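Local coordinates for Sn-glycerol-3-phosphate ABC transporter substrate-binding protein UspB (Mycobacterium tuberculosis, PDB 4MFI), which serves as the substrate-binding subunit of an ABC transporter, with specificity for glycerophosphocholine, at residues R54-R59 against A337-Q342; K161-Q166 against R189-G194; T331-T336 against R349-D354. One frame throughout, in Å; residues are numbered along the deposited sequence.

Interaction 1. Residues R54-R59 against A337-Q342; sequences RELIGR and AYFSQQ
Y338 reaches out from helix 333-343 to meet E55, L56 and R59 of helix 50-63, and a tyrosine suits the place because one long flat group can serve all three. At its root, Y338 CB lies 3.8 Å from R59 NH1. Y338 CG sits anti to the backbone N (chi1 170°), which sends the ring toward the other helix. On the CD1 flank R59 NH2 hangs over the face, 3.6 Å from Y338 CD1, with CE1 also beneath it; Q342 CG covers the opposite face. R59 CZ stands 4.3 Å from the ring centroid, a cation-pi contact, though the planes are inclined by 39° and the cation leans rather than lies flat. The other flank takes a methyl, L56 CD2 at 3.8 Å from Y338 CD2. Farther out, Y338 CE2 and CZ meet E55 CG, and at the tip E55 CG lies 3.4 Å from Y338 OH. The E55 chain bends at chi2, turning its carboxylate toward the next turn of its own helix: E55 OE2, through its anti lone pair, accepts from R59 NE at 2.8 Å in the guanidinium plane. This salt bridge helps fix the arginine over the ring. The contact is nearly antiparallel helix packing (163°) in an alpha/beta binding-protein fold: L56 touches F339 and also V330 of helix 317-330, while I57 faces strand 69-73 of the sheet.

Interaction 2. Residues K161-Q166 against R189-G194; sequences KAAWQQ and RVVGAG
V190 and Q166 supply the closest side-chain approach here, V190 CB lying 3.9 Å from Q166 CB. The apolar part of the contact is small and light. A163 adds its methyl, A163 CB being 4.4 Å from V190 CG2 and equally far from V191 CG1; a small residue lets the two valines come alongside the helix. Contacts with backbone oxygens come next. The branched V190 straddles the last turn of helix 161-166: V190 CG2 lies 3.6 Å from A163 O, and V190 CG1 lies 3.7 Å from Q166 O. The polar link is indirect. One water donates to Q166 O at 2.9 Å, more loosely to Q166 OE1, and accepts from R189 NH2 at 3.1 Å. R189 bends at chi3 (70°), bringing its guanidinium over V190 CG1, and its NH2 also makes a salt bridge with E186 on its own helix. G192, with positive phi, ends that helix just beyond the valines. Within the alpha/beta fold, the contact joins the last turn of helix 161-166, which follows directly on strand 144-160, to the C-terminal turn of helix 177-191. Deeper in, A163 and W164 both pack on L187 of that helix, while A163 and V191 meet A267 in a loop.

Interaction 3. Residues T331-T336 against R349-D354; sequences TNPTNT and RKSAVD
R349 lays its guanidinium against P333, which presents its CD-CG side to the guanidinium face, the ring tilted against it. P333 CD stands 3.5 Å above the guanidinium plane and over its centre, with the carbonyl carbon of N332 on the same face. Two bends, at chi2 (-72°) and chi3 (-71°), fold the arginine chain into a hook, so that its methylenes and its charged head approach T331 and the first turn of helix 333-343. Within the hook, R349 CG comes to 3.2 Å from T331 O, and R349 NH1 makes a weak hydrogen bond to that same oxygen at 3.5 Å. T336 crosses the base of the hook obliquely, T336 CG2 lying 3.8 Å from R349 CG and 4.0 Å from A352 CB. S351 comes in beside the proline, S351 OG 3.2 Å from P333 CG. Proline fits the first turn of a helix because it has no N-H to offer, and N332 before it is the N-cap, N332 OD1 accepting from N335 N at 2.8 Å. An N-capped helix start is thus packed against the loop that follows the same helix. Carbon over the face leaves the guanidinium's N-H groups to act elsewhere: R349 NE forms a salt bridge to D130 OD2, an oxygen that S351 OG also hydrogen-bonds. Contact across the two segments is therefore mainly van der Waals, while the polar ends of R349 and S351 meet at D130, whose carboxylate is probably kept ionised by the arginine.

Interactions 1 and 3 share helix 333-343 and lie with centres about 11 Å apart. They touch directly: R59 NH1 is 3.0 Å from N335 OD1, probably a hydrogen bond, and L56 CD2 packs on N335 CB at 3.7 Å. One residue of the helix's first turn thus ties its capped start to helix 50-63. Interaction 2 stands apart, its centre about 41 Å from that of interaction 1 and about 39 Å from that of interaction 3, with nearest atoms about 21 Å from interaction 1 and about 22 Å from interaction 3. It lies toward the far end of this elongated binding protein.

Interaction 1. Residues R54-R59 against A337-Q342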
ATOM      1  N   ARG A  54      -5.285  -7.646 -20.120  1.00 12.54           N
ATOM      2  CA  ARG A  54      -5.860  -7.918 -21.436  1.00 13.56           C
ATOM      3  C   ARG A  54      -7.184  -8.678 -21.324  1.00 14.07           C
ATOM      4  O   ARG A  54      -8.107  -8.445 -22.104  1.00 14.83           O
ATOM      5  CB  ARG A  54      -4.877  -8.674 -22.327  1.00 16.05           C
ATOM      6  CG  ARG A  54      -3.715  -7.814 -22.802  1.00 18.55           C
ATOM      7  CD  ARG A  54      -2.869  -8.534 -23.841  1.00 22.97           C
ATOM      8  NE  ARG A  54      -2.321  -9.788 -23.329  1.00 26.78           N
ATOM      9  CZ  ARG A  54      -1.140  -9.897 -22.730  1.00 29.52           C
ATOM     10  NH1 ARG A  54      -0.372  -8.827 -22.568  1.00 30.17           N
ATOM     11  NH2 ARG A  54      -0.723 -11.079 -22.296  1.00 30.30           N
ATOM     12  N   GLU A  55      -7.277  -9.577 -20.348  1.00 13.12           N
ATOM     13  CA  GLU A  55      -8.518 -10.307 -20.119  1.00 13.02           C
ATOM     14  C   GLU A  55      -9.623  -9.361 -19.653  1.00 13.12           C
ATOM     15  O   GLU A  55     -10.759  -9.443 -20.124  1.00 13.47           O
ATOM     16  CB  GLU A  55      -8.305 -11.446 -19.109  1.00 12.00           C
ATOM     17  CG  GLU A  55      -9.596 -12.086 -18.584  1.00 13.97           C
ATOM     18  CD  GLU A  55     -10.406 -12.809 -19.650  1.00 15.00           C
ATOM     19  OE1 GLU A  55      -9.830 -13.203 -20.691  1.00 18.34           O
ATOM     20  OE2 GLU A  55     -11.629 -12.993 -19.436  1.00 15.85           O
ATOM     21  N   LEU A  56      -9.292  -8.451 -18.742  1.00 12.77           N
ATOM     22  CA  LEU A  56     -10.279  -7.493 -18.255  1.00 12.18           C
ATOM     23  C   LEU A  56     -10.746  -6.560 -19.377  1.00 11.21           C
ATOM     24  O   LEU A  56     -11.929  -6.220 -19.464  1.00 11.46           O
ATOM     25  CB  LEU A  56      -9.719  -6.693 -17.079  1.00 13.03           C
ATOM     26  CG  LEU A  56      -9.481  -7.516 -15.811  1.00 14.71           C
ATOM     27  CD1 LEU A  56      -8.855  -6.667 -14.714  1.00 18.07           C
ATOM     28  CD2 LEU A  56     -10.786  -8.152 -15.337  1.00 17.84           C
ATOM     29  N   ILE A  57      -9.819  -6.166 -20.247  1.00 10.67           N
ATOM     30  CA  ILE A  57     -10.158  -5.338 -21.404  1.00 12.32           C
ATOM     31  C   ILE A  57     -11.111  -6.081 -22.344  1.00 13.27           C
ATOM     32  O   ILE A  57     -12.065  -5.499 -22.866  1.00 12.12           O
ATOM     33  CB  ILE A  57      -8.885  -4.879 -22.154  1.00 12.19           C
ATOM     34  CG1 ILE A  57      -8.169  -3.782 -21.358  1.00 13.66           C
ATOM     35  CG2 ILE A  57      -9.223  -4.371 -23.554  1.00 13.39           C
ATOM     36  CD1 ILE A  57      -6.783  -3.458 -21.880  1.00 12.99           C
ATOM     37  N   GLY A  58     -10.861  -7.376 -22.535  1.00 13.09           N
ATOM     38  CA  GLY A  58     -11.724  -8.196 -23.366  1.00 13.32           C
ATOM     39  C   GLY A  58     -13.128  -8.258 -22.795  1.00 12.34           C
ATOM     40  O   GLY A  58     -14.116  -8.145 -23.531  1.00 14.38           O
ATOM     41  N   ARG A  59     -13.220  -8.442 -21.480  1.00 12.21           N
ATOM     42  CA  ARG A  59     -14.517  -8.464 -20.808  1.00 11.09           C
ATOM     43  C   ARG A  59     -15.228  -7.122 -20.968  1.00 11.18           C
ATOM     44  O   ARG A  59     -16.438  -7.074 -21.201  1.00 12.67           O
ATOM     45  CB  ARG A  59     -14.358  -8.800 -19.320  1.00 11.65           C
ATOM     46  CG  ARG A  59     -13.777 -10.185 -19.048  1.00 12.23           C
ATOM     47  CD  ARG A  59     -13.542 -10.407 -17.557  1.00 11.74           C
ATOM     48  NE  ARG A  59     -13.000 -11.739 -17.301  1.00 12.79           N
ATOM     49  CZ  ARG A  59     -12.954 -12.320 -16.106  1.00 14.48           C
ATOM     50  NH1 ARG A  59     -13.418 -11.687 -15.036  1.00 13.81           N
ATOM     51  NH2 ARG A  59     -12.458 -13.544 -15.986  1.00 16.21           N
ATOM     52  N   ALA A 337     -12.013  -9.552  -8.104  1.00 10.45           N
ATOM     53  CA  ALA A 337     -11.737 -10.900  -7.615  1.00 10.81           C
ATOM     54  C   ALA A 337     -10.795 -11.621  -8.572  1.00 11.15           C
ATOM     55  O   ALA A 337      -9.798 -12.211  -8.147  1.00 11.68           O
ATOM     56  CB  ALA A 337     -13.027 -11.687  -7.439  1.00 11.33           C
ATOM     57  N   TYR A 338     -11.106 -11.559  -9.864  1.00 10.87           N
ATOM     58  CA  TYR A 338     -10.245 -12.146 -10.888  1.00 11.66           C
ATOM     59  C   TYR A 338      -8.831 -11.564 -10.858  1.00 10.55           C
ATOM     60  O   TYR A 338      -7.841 -12.310 -10.863  1.00 12.05           O
ATOM     61  CB  TYR A 338     -10.859 -11.975 -12.282  1.00 12.07           C
ATOM     62  CG  TYR A 338      -9.913 -12.345 -13.398  1.00 14.93           C
ATOM     63  CD1 TYR A 338      -9.671 -13.676 -13.718  1.00 16.99           C
ATOM     64  CD2 TYR A 338      -9.245 -11.362 -14.120  1.00 15.52           C
ATOM     65  CE1 TYR A 338      -8.794 -14.013 -14.732  1.00 18.27           C
ATOM     66  CE2 TYR A 338      -8.372 -11.686 -15.133  1.00 18.41           C
ATOM     67  CZ  TYR A 338      -8.146 -13.010 -15.436  1.00 19.46           C
ATOM     68  OH  TYR A 338      -7.271 -13.328 -16.446  1.00 22.82           O
ATOM     69  N   PHE A 339      -8.736 -10.236 -10.824  1.00 10.63           N
ATOM     70  CA  PHE A 339      -7.438  -9.574 -10.792  1.00 10.61           C
ATOM     71  C   PHE A 339      -6.627 -10.032  -9.579  1.00  9.64           C
ATOM     72  O   PHE A 339      -5.430 -10.326  -9.693  1.00 10.31           O
ATOM     73  CB  PHE A 339      -7.622  -8.054 -10.777  1.00  9.56           C
ATOM     74  CG  PHE A 339      -6.350  -7.284 -11.003  1.00  9.64           C
ATOM     75  CD1 PHE A 339      -5.787  -7.202 -12.272  1.00 11.64           C
ATOM     76  CD2 PHE A 339      -5.738  -6.608  -9.957  1.00 11.09           C
ATOM     77  CE1 PHE A 339      -4.622  -6.480 -12.489  1.00 12.37           C
ATOM     78  CE2 PHE A 339      -4.569  -5.884 -10.166  1.00 11.74           C
ATOM     79  CZ  PHE A 339      -4.012  -5.825 -11.438  1.00 12.84           C
ATOM     80  N   SER A 340      -7.291 -10.108  -8.429  1.00 11.23           N
ATOM     81  CA  SER A 340      -6.665 -10.574  -7.191  1.00 11.53           C
ATOM     82  C   SER A 340      -6.130 -12.000  -7.320  1.00 12.19           C
ATOM     83  O   SER A 340      -4.999 -12.285  -6.927  1.00 13.00           O
ATOM     84  CB  SER A 340      -7.668 -10.496  -6.032  1.00 12.49           C
ATOM     85  OG  SER A 340      -7.118 -11.044  -4.846  1.00 13.21           O
ATOM     86  N   GLN A 341      -6.945 -12.894  -7.869  1.00 12.27           N
ATOM     87  CA  GLN A 341      -6.536 -14.288  -8.037  1.00 13.87           C
ATOM     88  C   GLN A 341      -5.330 -14.430  -8.961  1.00 13.81           C
ATOM     89  O   GLN A 341      -4.496 -15.316  -8.776  1.00 16.72           O
ATOM     90  CB  GLN A 341      -7.702 -15.116  -8.580  1.00 15.40           C
ATOM     91  CG  GLN A 341      -8.856 -15.236  -7.606  1.00 18.10           C
ATOM     92  CD  GLN A 341     -10.176 -15.535  -8.288  1.00 21.63           C
ATOM     93  OE1 GLN A 341     -10.216 -15.980  -9.440  1.00 26.02           O
ATOM     94  NE2 GLN A 341     -11.270 -15.288  -7.577  1.00 20.28           N
ATOM     95  N   GLN A 342      -5.236 -13.543  -9.945  1.00 13.29           N
ATOM     96  CA  GLN A 342      -4.167 -13.616 -10.933  1.00 13.73           C
ATOM     97  C   GLN A 342      -2.864 -12.959 -10.484  1.00 13.63           C
ATOM     98  O   GLN A 342      -1.791 -13.329 -10.967  1.00 16.51           O
ATOM     99  CB  GLN A 342      -4.624 -12.989 -12.254  1.00 14.60           C
ATOM    100  CG  GLN A 342      -5.734 -13.755 -12.947  1.00 15.82           C
ATOM    101  CD  GLN A 342      -5.328 -15.179 -13.260  1.00 17.85           C
ATOM    102  OE1 GLN A 342      -4.274 -15.418 -13.851  1.00 21.08           O
ATOM    103  NE2 GLN A 342      -6.157 -16.134 -12.858  1.00 20.26           N
TER

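Interaction 2. Residues K161-Q166 against R189-G194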
ATOM      1  N   LYS A 161       6.573 -21.076  11.907  1.00  6.19           N
ATOM      2  CA  LYS A 161       5.893 -21.883  12.922  1.00  6.96           C
ATOM      3  C   LYS A 161       6.841 -22.774  13.712  1.00  7.59           C
ATOM      4  O   LYS A 161       6.590 -23.042  14.881  1.00  9.46           O
ATOM      5  CB  LYS A 161       4.750 -22.690  12.314  1.00  9.07           C
ATOM      6  CG  LYS A 161       3.631 -21.806  11.823  1.00 11.16           C
ATOM      7  CD  LYS A 161       2.311 -22.543  11.792  1.00 11.72           C
ATOM      8  CE  LYS A 161       1.204 -21.637  11.301  1.00 12.47           C
ATOM      9  NZ  LYS A 161      -0.115 -22.310  11.417  1.00 16.21           N
ATOM     10  N   ALA A 162       7.927 -23.226  13.091  1.00  8.11           N
ATOM     11  CA  ALA A 162       8.908 -24.018  13.825  1.00  9.30           C
ATOM     12  C   ALA A 162       9.567 -23.180  14.917  1.00  9.36           C
ATOM     13  O   ALA A 162       9.777 -23.661  16.031  1.00 10.35           O
ATOM     14  CB  ALA A 162       9.953 -24.605  12.890  1.00 11.24           C
ATOM     15  N   ALA A 163       9.886 -21.926  14.604  1.00  7.20           N
ATOM     16  CA  ALA A 163      10.476 -21.029  15.593  1.00  6.14           C
ATOM     17  C   ALA A 163       9.471 -20.744  16.707  1.00  5.81           C
ATOM     18  O   ALA A 163       9.821 -20.767  17.888  1.00  7.66           O
ATOM     19  CB  ALA A 163      10.945 -19.724  14.936  1.00  7.14           C
ATOM     20  N   TRP A 164       8.220 -20.472  16.327  1.00  5.70           N
ATOM     21  CA  TRP A 164       7.153 -20.218  17.294  1.00  6.43           C
ATOM     22  C   TRP A 164       7.012 -21.395  18.256  1.00  7.47           C
ATOM     23  O   TRP A 164       6.898 -21.207  19.470  1.00  8.18           O
ATOM     24  CB  TRP A 164       5.830 -19.978  16.554  1.00  6.80           C
ATOM     25  CG  TRP A 164       5.335 -18.547  16.560  1.00  6.04           C
ATOM     26  CD1 TRP A 164       4.117 -18.113  17.002  1.00  6.26           C
ATOM     27  CD2 TRP A 164       6.041 -17.369  16.109  1.00  6.52           C
ATOM     28  NE1 TRP A 164       4.019 -16.746  16.860  1.00  5.39           N
ATOM     29  CE2 TRP A 164       5.179 -16.267  16.308  1.00  5.22           C
ATOM     30  CE3 TRP A 164       7.307 -17.141  15.553  1.00  6.53           C
ATOM     31  CZ2 TRP A 164       5.549 -14.955  15.987  1.00  5.34           C
ATOM     32  CZ3 TRP A 164       7.671 -15.838  15.227  1.00  5.31           C
ATOM     33  CH2 TRP A 164       6.799 -14.762  15.452  1.00  5.39           C
ATOM     34  N   GLN A 165       7.030 -22.608  17.709  1.00  7.47           N
ATOM     35  CA  GLN A 165       6.877 -23.814  18.519  1.00  9.98           C
ATOM     36  C   GLN A 165       8.044 -23.993  19.485  1.00  9.10           C
ATOM     37  O   GLN A 165       7.838 -24.307  20.663  1.00 11.17           O
ATOM     38  CB  GLN A 165       6.745 -25.041  17.623  1.00 13.36           C
ATOM     39  CG  GLN A 165       5.425 -25.126  16.889  1.00 19.49           C
ATOM     40  CD  GLN A 165       5.363 -26.320  15.959  1.00 25.64           C
ATOM     41  OE1 GLN A 165       6.118 -27.287  16.115  1.00 30.70           O
ATOM     42  NE2 GLN A 165       4.465 -26.264  14.981  1.00 29.55           N
ATOM     43  N   GLN A 166       9.263 -23.777  18.995  1.00  9.76           N
ATOM     44  CA  GLN A 166      10.446 -23.939  19.838  1.00 10.41           C
ATOM     45  C   GLN A 166      10.475 -22.902  20.955  1.00  8.69           C
ATOM     46  O   GLN A 166      10.958 -23.174  22.062  1.00 10.82           O
ATOM     47  CB  GLN A 166      11.734 -23.877  19.010  1.00 11.48           C
ATOM     48  CG  GLN A 166      11.986 -25.129  18.184  1.00 13.52           C
ATOM     49  CD  GLN A 166      12.066 -26.387  19.041  1.00 20.76           C
ATOM     50  OE1 GLN A 166      12.567 -26.357  20.168  1.00 24.05           O
ATOM     51  NE2 GLN A 166      11.565 -27.501  18.510  1.00 22.92           N
ATOM     52  N   ARG A 189      16.775 -16.664  20.881  1.00  6.11           N
ATOM     53  CA  ARG A 189      17.451 -17.850  21.398  1.00  7.09           C
ATOM     54  C   ARG A 189      17.205 -19.042  20.483  1.00  5.43           C
ATOM     55  O   ARG A 189      18.129 -19.817  20.193  1.00  8.15           O
ATOM     56  CB  ARG A 189      16.952 -18.175  22.807  1.00  7.93           C
ATOM     57  CG  ARG A 189      17.658 -19.363  23.439  1.00 10.62           C
ATOM     58  CD  ARG A 189      17.086 -19.698  24.807  1.00 11.60           C
ATOM     59  NE  ARG A 189      15.739 -20.256  24.720  1.00 14.67           N
ATOM     60  CZ  ARG A 189      15.479 -21.521  24.407  1.00 16.96           C
ATOM     61  NH1 ARG A 189      16.475 -22.360  24.143  1.00 17.67           N
ATOM     62  NH2 ARG A 189      14.223 -21.945  24.352  1.00 16.96           N
ATOM     63  N   VAL A 190      15.964 -19.211  20.029  1.00  6.26           N
ATOM     64  CA  VAL A 190      15.658 -20.430  19.286  1.00  7.44           C
ATOM     65  C   VAL A 190      16.106 -20.394  17.829  1.00  6.77           C
ATOM     66  O   VAL A 190      16.229 -21.449  17.215  1.00  8.44           O
ATOM     67  CB  VAL A 190      14.175 -20.883  19.398  1.00 10.12           C
ATOM     68  CG1 VAL A 190      13.755 -21.027  20.858  1.00 11.01           C
ATOM     69  CG2 VAL A 190      13.263 -19.948  18.654  1.00 11.35           C
ATOM     70  N   VAL A 191      16.359 -19.213  17.259  1.00  5.82           N
ATOM     71  CA  VAL A 191      16.887 -19.189  15.888  1.00  5.85           C
ATOM     72  C   VAL A 191      18.415 -19.346  15.838  1.00  6.32           C
ATOM     73  O   VAL A 191      18.965 -19.827  14.847  1.00  7.51           O
ATOM     74  CB  VAL A 191      16.439 -17.950  15.050  1.00  6.70           C
ATOM     75  CG1 VAL A 191      14.926 -17.931  14.869  1.00  8.98           C
ATOM     76  CG2 VAL A 191      16.973 -16.638  15.647  1.00  8.04           C
ATOM     77  N   GLY A 192      19.101 -18.944  16.903  1.00  7.48           N
ATOM     78  CA  GLY A 192      20.542 -19.123  16.971  1.00  7.78           C
ATOM     79  C   GLY A 192      21.364 -18.011  16.338  1.00  7.71           C
ATOM     80  O   GLY A 192      20.837 -16.960  15.948  1.00  8.86           O
ATOM     81  N   ALA A 193      22.667 -18.252  16.232  1.00  7.19           N
ATOM     82  CA  ALA A 193      23.610 -17.239  15.760  1.00  6.56           C
ATOM     83  C   ALA A 193      23.437 -16.947  14.268  1.00  6.43           C
ATOM     84  O   ALA A 193      23.195 -17.852  13.476  1.00  8.48           O
ATOM     85  CB  ALA A 193      25.046 -17.683  16.050  1.00  8.00           C
ATOM     86  N   GLY A 194      23.589 -15.684  13.880  1.00  6.44           N
ATOM     87  CA  GLY A 194      23.503 -15.317  12.479  1.00  7.22           C
ATOM     88  C   GLY A 194      22.096 -15.238  11.911  1.00  6.89           C
ATOM     89  O   GLY A 194      21.922 -15.044  10.707  1.00  8.59           O
TER
HETATM   90  O   HOH W   1      13.505 -24.443  22.672  1.00 25.73           O

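Interaction 3. Residues T331-T336 against R349-D354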
ATOM      1  N   THR A 331     -12.935  -2.795 -11.971  1.00  8.97           N
ATOM      2  CA  THR A 331     -12.894  -2.915 -10.512  1.00  9.03           C
ATOM      3  C   THR A 331     -14.247  -3.332  -9.930  1.00 10.01           C
ATOM      4  O   THR A 331     -14.519  -3.116  -8.739  1.00 10.51           O
ATOM      5  CB  THR A 331     -12.399  -1.618  -9.824  1.00  8.47           C
ATOM      6  OG1 THR A 331     -13.293  -0.540 -10.125  1.00  8.81           O
ATOM      7  CG2 THR A 331     -10.977  -1.274 -10.270  1.00  9.64           C
ATOM      8  N   ASN A 332     -15.096  -3.939 -10.759  1.00  9.56           N
ATOM      9  CA  ASN A 332     -16.356  -4.476 -10.252  1.00  8.75           C
ATOM     10  C   ASN A 332     -16.082  -5.751  -9.426  1.00  9.53           C
ATOM     11  O   ASN A 332     -14.939  -6.220  -9.386  1.00  9.57           O
ATOM     12  CB  ASN A 332     -17.419  -4.609 -11.374  1.00 10.13           C
ATOM     13  CG  ASN A 332     -17.255  -5.852 -12.253  1.00 10.85           C
ATOM     14  OD1 ASN A 332     -16.513  -6.779 -11.941  1.00 11.62           O
ATOM     15  ND2 ASN A 332     -18.001  -5.878 -13.359  1.00 13.84           N
ATOM     16  N   PRO A 333     -17.095  -6.284  -8.721  1.00  9.80           N
ATOM     17  CA  PRO A 333     -16.762  -7.384  -7.803  1.00 10.01           C
ATOM     18  C   PRO A 333     -16.153  -8.620  -8.474  1.00 10.37           C
ATOM     19  O   PRO A 333     -15.155  -9.153  -7.980  1.00 11.76           O
ATOM     20  CB  PRO A 333     -18.109  -7.714  -7.161  1.00 10.52           C
ATOM     21  CG  PRO A 333     -18.839  -6.418  -7.182  1.00 10.27           C
ATOM     22  CD  PRO A 333     -18.450  -5.764  -8.476  1.00 10.42           C
ATOM     23  N   THR A 334     -16.737  -9.052  -9.585  1.00 11.33           N
ATOM     24  CA  THR A 334     -16.217 -10.177 -10.359  1.00 14.21           C
ATOM     25  C   THR A 334     -14.787  -9.917 -10.827  1.00 12.59           C
ATOM     26  O   THR A 334     -13.903 -10.776 -10.726  1.00 13.27           O
ATOM     27  CB  THR A 334     -17.096 -10.405 -11.611  1.00 19.31           C
ATOM     28  OG1 THR A 334     -18.406 -10.815 -11.204  1.00 25.96           O
ATOM     29  CG2 THR A 334     -16.504 -11.466 -12.508  1.00 22.95           C
ATOM     30  N   ASN A 335     -14.560  -8.717 -11.338  1.00 10.53           N
ATOM     31  CA  ASN A 335     -13.298  -8.427 -11.994  1.00  9.83           C
ATOM     32  C   ASN A 335     -12.156  -8.153 -11.030  1.00  9.35           C
ATOM     33  O   ASN A 335     -11.015  -8.531 -11.297  1.00  9.65           O
ATOM     34  CB  ASN A 335     -13.479  -7.298 -13.004  1.00 10.42           C
ATOM     35  CG  ASN A 335     -14.306  -7.730 -14.186  1.00 10.92           C
ATOM     36  OD1 ASN A 335     -14.327  -8.913 -14.534  1.00 12.03           O
ATOM     37  ND2 ASN A 335     -15.000  -6.786 -14.809  1.00 12.05           N
ATOM     38  N   THR A 336     -12.445  -7.506  -9.904  1.00  9.54           N
ATOM     39  CA  THR A 336     -11.397  -7.326  -8.906  1.00  9.08           C
ATOM     40  C   THR A 336     -11.031  -8.669  -8.261  1.00 10.05           C
ATOM     41  O   THR A 336      -9.870  -8.910  -7.938  1.00 10.63           O
ATOM     42  CB  THR A 336     -11.753  -6.253  -7.840  1.00  7.63           C
ATOM     43  OG1 THR A 336     -10.579  -5.935  -7.082  1.00  7.82           O
ATOM     44  CG2 THR A 336     -12.850  -6.734  -6.895  1.00  9.46           C
ATOM     45  N   ARG A 349     -13.402  -4.642  -3.657  1.00  7.18           N
ATOM     46  CA  ARG A 349     -14.837  -4.559  -3.405  1.00  8.57           C
ATOM     47  C   ARG A 349     -15.226  -5.447  -2.243  1.00  9.16           C
ATOM     48  O   ARG A 349     -14.788  -6.604  -2.173  1.00  9.10           O
ATOM     49  CB  ARG A 349     -15.631  -4.997  -4.646  1.00  9.69           C
ATOM     50  CG  ARG A 349     -15.428  -4.105  -5.868  1.00  9.14           C
ATOM     51  CD  ARG A 349     -16.112  -2.755  -5.697  1.00 10.39           C
ATOM     52  NE  ARG A 349     -17.556  -2.922  -5.768  1.00 13.41           N
ATOM     53  CZ  ARG A 349     -18.298  -2.605  -6.823  1.00 15.06           C
ATOM     54  NH1 ARG A 349     -17.740  -2.072  -7.908  1.00 16.82           N
ATOM     55  NH2 ARG A 349     -19.601  -2.822  -6.790  1.00 15.84           N
ATOM     56  N   LYS A 350     -16.059  -4.922  -1.348  1.00  9.15           N
ATOM     57  CA  LYS A 350     -16.537  -5.691  -0.202  1.00  9.63           C
ATOM     58  C   LYS A 350     -17.240  -6.969  -0.646  1.00 11.44           C
ATOM     59  O   LYS A 350     -16.997  -8.045  -0.098  1.00 13.17           O
ATOM     60  CB  LYS A 350     -17.494  -4.848   0.645  1.00 10.00           C
ATOM     61  CG  LYS A 350     -16.867  -3.582   1.207  1.00 12.05           C
ATOM     62  CD  LYS A 350     -17.924  -2.755   1.926  1.00 12.23           C
ATOM     63  CE  LYS A 350     -17.342  -1.458   2.461  1.00 14.33           C
ATOM     64  NZ  LYS A 350     -18.418  -0.538   2.916  1.00 16.82           N
ATOM     65  N   SER A 351     -18.097  -6.851  -1.655  1.00 11.36           N
ATOM     66  CA  SER A 351     -18.904  -7.980  -2.106  1.00 13.87           C
ATOM     67  C   SER A 351     -18.140  -8.988  -2.956  1.00 15.14           C
ATOM     68  O   SER A 351     -18.731  -9.964  -3.428  1.00 20.17           O
ATOM     69  CB  SER A 351     -20.116  -7.489  -2.897  1.00 15.32           C
ATOM     70  OG  SER A 351     -19.710  -6.941  -4.137  1.00 17.78           O
ATOM     71  N   ALA A 352     -16.844  -8.771  -3.171  1.00 12.40           N
ATOM     72  CA  ALA A 352     -16.073  -9.764  -3.911  1.00 15.74           C
ATOM     73  C   ALA A 352     -15.977 -11.079  -3.128  1.00 21.71           C
ATOM     74  O   ALA A 352     -15.750 -12.137  -3.718  1.00 23.75           O
ATOM     75  CB  ALA A 352     -14.698  -9.227  -4.316  1.00 16.49           C
ATOM     76  N   VAL A 353     -16.190 -11.016  -1.809  1.00 23.34           N
ATOM     77  CA  VAL A 353     -16.215 -12.224  -0.977  1.00 25.98           C
ATOM     78  C   VAL A 353     -17.370 -13.145  -1.355  1.00 27.98           C
ATOM     79  O   VAL A 353     -17.324 -14.339  -1.069  1.00 29.69           O
ATOM     80  CB  VAL A 353     -16.292 -11.910   0.552  1.00 24.82           C
ATOM     81  CG1 VAL A 353     -15.222 -10.918   0.947  1.00 26.28           C
ATOM     82  CG2 VAL A 353     -17.664 -11.378   0.944  1.00 23.83           C
ATOM     83  N   ASP A 354     -18.400 -12.592  -1.995  1.00 27.40           N
ATOM     84  CA  ASP A 354     -19.573 -13.373  -2.386  1.00 28.14           C
ATOM     85  C   ASP A 354     -19.453 -13.931  -3.805  1.00 28.60           C
ATOM     86  O   ASP A 354     -20.331 -14.662  -4.268  1.00 30.83           O
ATOM     87  CB  ASP A 354     -20.852 -12.535  -2.263  1.00 31.64           C
ATOM     88  CG  ASP A 354     -21.114 -12.076  -0.840  1.00 37.15           C
ATOM     89  OD1 ASP A 354     -20.855 -12.862   0.096  1.00 38.39           O
ATOM     90  OD2 ASP A 354     -21.573 -10.926  -0.658  1.00 40.38           O
TER